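Local structure of processed glycerol phosphate lipoteichoic acid synthase 2 (Bacillus subtilis, 2W8D) at residues 54-59 / 209-214. The protein belongs to the sulfatase family of the alkaline phosphatase clan and binds a magnesium ion. Residues are numbered along the deposited sequence; the frame is centred on the assembly and turned at random.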
ATOM      1  N   LYS A  54      22.914  13.542   8.271  1.00 20.12           N
ATOM      2  CA  LYS A  54      22.704  12.090   8.258  1.00 19.41           C
ATOM      3  C   LYS A  54      21.346  11.746   7.655  1.00 18.93           C
ATOM      4  O   LYS A  54      20.317  12.278   8.070  1.00 19.25           O
ATOM      5  CB  LYS A  54      22.785  11.479   9.673  1.00 19.96           C
ATOM      6  CG  LYS A  54      23.946  11.981  10.525  1.00 20.44           C
ATOM      7  CD  LYS A  54      24.376  10.961  11.567  1.00 21.45           C
ATOM      8  CE  LYS A  54      25.848  11.202  11.944  1.00 24.49           C
ATOM      9  NZ  LYS A  54      26.587   9.898  12.095  1.00 25.65           N
ATOM     10  N   GLU A  55      21.338  10.829   6.696  1.00 18.00           N
ATOM     11  CA  GLU A  55      20.105  10.408   6.055  1.00 16.89           C
ATOM     12  C   GLU A  55      19.243   9.612   7.015  1.00 16.42           C
ATOM     13  O   GLU A  55      19.745   8.850   7.836  1.00 16.15           O
ATOM     14  CB  GLU A  55      20.420   9.590   4.826  1.00 17.20           C
ATOM     15  CG  GLU A  55      21.167  10.364   3.746  1.00 19.30           C
ATOM     16  CD  GLU A  55      21.737   9.455   2.687  1.00 22.32           C
ATOM     17  OE1 GLU A  55      20.967   8.657   2.108  1.00 21.96           O
ATOM     18  OE2 GLU A  55      22.966   9.532   2.439  1.00 27.03           O
ATOM     19  N   VAL A  56      17.933   9.804   6.910  1.00 16.04           N
ATOM     20  CA  VAL A  56      16.987   9.159   7.788  1.00 14.36           C
ATOM     21  C   VAL A  56      16.717   7.777   7.235  1.00 14.40           C
ATOM     22  O   VAL A  56      16.715   6.801   7.981  1.00 14.57           O
ATOM     23  CB  VAL A  56      15.645   9.948   7.896  1.00 14.50           C
ATOM     24  CG1 VAL A  56      14.629   9.143   8.731  1.00 12.59           C
ATOM     25  CG2 VAL A  56      15.866  11.334   8.495  1.00 13.09           C
ATOM     26  N   THR A  57      16.468   7.673   5.934  1.00 14.53           N
ATOM     27  CA  THR A  57      16.209   6.336   5.352  1.00 14.48           C
ATOM     28  C   THR A  57      17.246   5.903   4.258  1.00 14.32           C
ATOM     29  O   THR A  57      16.887   5.744   3.080  1.00 14.42           O
ATOM     30  CB  THR A  57      14.750   6.222   4.862  1.00 14.83           C
ATOM     31  OG1 THR A  57      14.480   7.255   3.913  1.00 16.26           O
ATOM     32  CG2 THR A  57      13.767   6.394   6.031  1.00 14.29           C
ATOM     33  N   PRO A  58      18.538   5.730   4.644  1.00 13.19           N
ATOM     34  CA  PRO A  58      19.568   5.505   3.612  1.00 13.82           C
ATOM     35  C   PRO A  58      19.353   4.283   2.700  1.00 14.44           C
ATOM     36  O   PRO A  58      19.730   4.332   1.517  1.00 14.33           O
ATOM     37  CB  PRO A  58      20.886   5.330   4.427  1.00 13.47           C
ATOM     38  CG  PRO A  58      20.446   4.905   5.815  1.00 12.15           C
ATOM     39  CD  PRO A  58      19.133   5.756   5.992  1.00 13.18           C
ATOM     40  N   PHE A  59      18.778   3.192   3.209  1.00 14.48           N
ATOM     41  CA  PHE A  59      18.519   2.064   2.298  1.00 14.80           C
ATOM     42  C   PHE A  59      17.450   2.381   1.255  1.00 14.47           C
ATOM     43  O   PHE A  59      17.624   2.100   0.062  1.00 13.99           O
ATOM     44  CB  PHE A  59      18.150   0.770   3.032  1.00 15.41           C
ATOM     45  CG  PHE A  59      18.246  -0.447   2.163  1.00 15.20           C
ATOM     46  CD1 PHE A  59      19.506  -0.914   1.740  1.00 16.79           C
ATOM     47  CD2 PHE A  59      17.087  -1.094   1.723  1.00 14.16           C
ATOM     48  CE1 PHE A  59      19.636  -2.074   0.933  1.00 17.04           C
ATOM     49  CE2 PHE A  59      17.172  -2.226   0.911  1.00 15.79           C
ATOM     50  CZ  PHE A  59      18.470  -2.744   0.516  1.00 16.09           C
ATOM     51  N   THR A 209      18.200   1.878  18.140  1.00 35.56           N
ATOM     52  CA  THR A 209      18.783   2.612  17.029  1.00 34.78           C
ATOM     53  C   THR A 209      19.639   3.768  17.567  1.00 34.16           C
ATOM     54  O   THR A 209      19.512   4.157  18.736  1.00 33.80           O
ATOM     55  CB  THR A 209      17.694   3.001  15.950  1.00 35.48           C
ATOM     56  OG1 THR A 209      18.053   2.434  14.677  1.00 34.77           O
ATOM     57  CG2 THR A 209      17.431   4.538  15.852  1.00 33.44           C
ATOM     58  N   ASP A 210      20.547   4.267  16.736  1.00 33.53           N
ATOM     59  CA  ASP A 210      21.514   5.287  17.173  1.00 33.26           C
ATOM     60  C   ASP A 210      21.219   6.687  16.625  1.00 32.08           C
ATOM     61  O   ASP A 210      21.963   7.645  16.885  1.00 32.49           O
ATOM     62  CB  ASP A 210      22.940   4.872  16.794  1.00 33.83           C
ATOM     63  CG  ASP A 210      23.073   4.494  15.320  1.00 35.75           C
ATOM     64  OD1 ASP A 210      22.134   3.866  14.757  1.00 37.16           O
ATOM     65  OD2 ASP A 210      24.132   4.817  14.733  1.00 38.55           O
ATOM     66  N   PHE A 211      20.139   6.804  15.871  1.00 29.75           N
ATOM     67  CA  PHE A 211      19.843   8.044  15.167  1.00 28.16           C
ATOM     68  C   PHE A 211      19.458   9.190  16.102  1.00 27.45           C
ATOM     69  O   PHE A 211      18.753   8.966  17.070  1.00 27.68           O
ATOM     70  CB  PHE A 211      18.715   7.787  14.169  1.00 27.00           C
ATOM     71  CG  PHE A 211      18.763   8.670  12.972  1.00 24.52           C
ATOM     72  CD1 PHE A 211      19.712   8.457  11.979  1.00 20.72           C
ATOM     73  CD2 PHE A 211      17.859   9.728  12.836  1.00 22.74           C
ATOM     74  CE1 PHE A 211      19.765   9.283  10.868  1.00 21.08           C
ATOM     75  CE2 PHE A 211      17.895  10.566  11.724  1.00 20.98           C
ATOM     76  CZ  PHE A 211      18.856  10.357  10.744  1.00 20.87           C
ATOM     77  N   PRO A 212      19.894  10.425  15.802  1.00 26.82           N
ATOM     78  CA  PRO A 212      19.398  11.561  16.582  1.00 26.58           C
ATOM     79  C   PRO A 212      17.900  11.837  16.366  1.00 26.85           C
ATOM     80  O   PRO A 212      17.313  11.448  15.336  1.00 26.48           O
ATOM     81  CB  PRO A 212      20.208  12.733  16.035  1.00 26.41           C
ATOM     82  CG  PRO A 212      20.509  12.343  14.652  1.00 26.75           C
ATOM     83  CD  PRO A 212      20.793  10.865  14.724  1.00 26.93           C
ATOM     84  N   ALA A 213      17.273  12.491  17.337  1.00 26.69           N
ATOM     85  CA  ALA A 213      15.889  12.918  17.151  1.00 26.03           C
ATOM     86  C   ALA A 213      16.006  14.291  16.519  1.00 24.92           C
ATOM     87  O   ALA A 213      16.981  14.986  16.761  1.00 24.38           O
ATOM     88  CB  ALA A 213      15.147  12.971  18.483  1.00 26.27           C
ATOM     89  N   GLY A 214      15.048  14.666  15.672  1.00 24.02           N
ATOM     90  CA  GLY A 214      15.053  16.009  15.107  1.00 23.12           C
ATOM     91  C   GLY A 214      14.786  17.007  16.221  1.00 22.68           C
ATOM     92  O   GLY A 214      14.468  16.612  17.340  1.00 22.28           O
TER
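The ring of F211 reaches across to the backbone of K54, E55 and V56, and this one aromatic side chain carries nearly the whole contact; no hydrogen bond joins the two segments. With CG anti to the backbone N (chi1 -151°), the phenyl group extends toward segment 54-59, and its far end meets that segment. K54 O lies at the ring edge, near its plane, 3.6 Å from F211 CZ, where the slightly positive ring hydrogens suit an oxygen. E55 O comes in obliquely, 3.1 Å from F211 CE1. V56 adds the apolar touch: V56 CG2, anti to the carbonyl carbon, approaches F211 CZ at 3.9 Å, and the two side chains cross at about a right angle. V56 is buried, and its short, beta-branched side chain puts a methyl against the ring while lying close to its own backbone. Of the K54 side chain, CB does the touching, 3.9 Å from F211 CE1, while the rest of the side chain leads its amino group away, as befits an exposed lysine. P212 lays its CD over one face of the preceding F211 ring, 3.5 Å above the plane and toward the rim. Strand 54-55, paired with strand 50-51, and the turn that follows it meet the loop between strand 189-194 and helix 219-244; I51 of the hairpin also touches F211, and H229 of that helix stacks on its ring while hydrogen-bonding to V56 O.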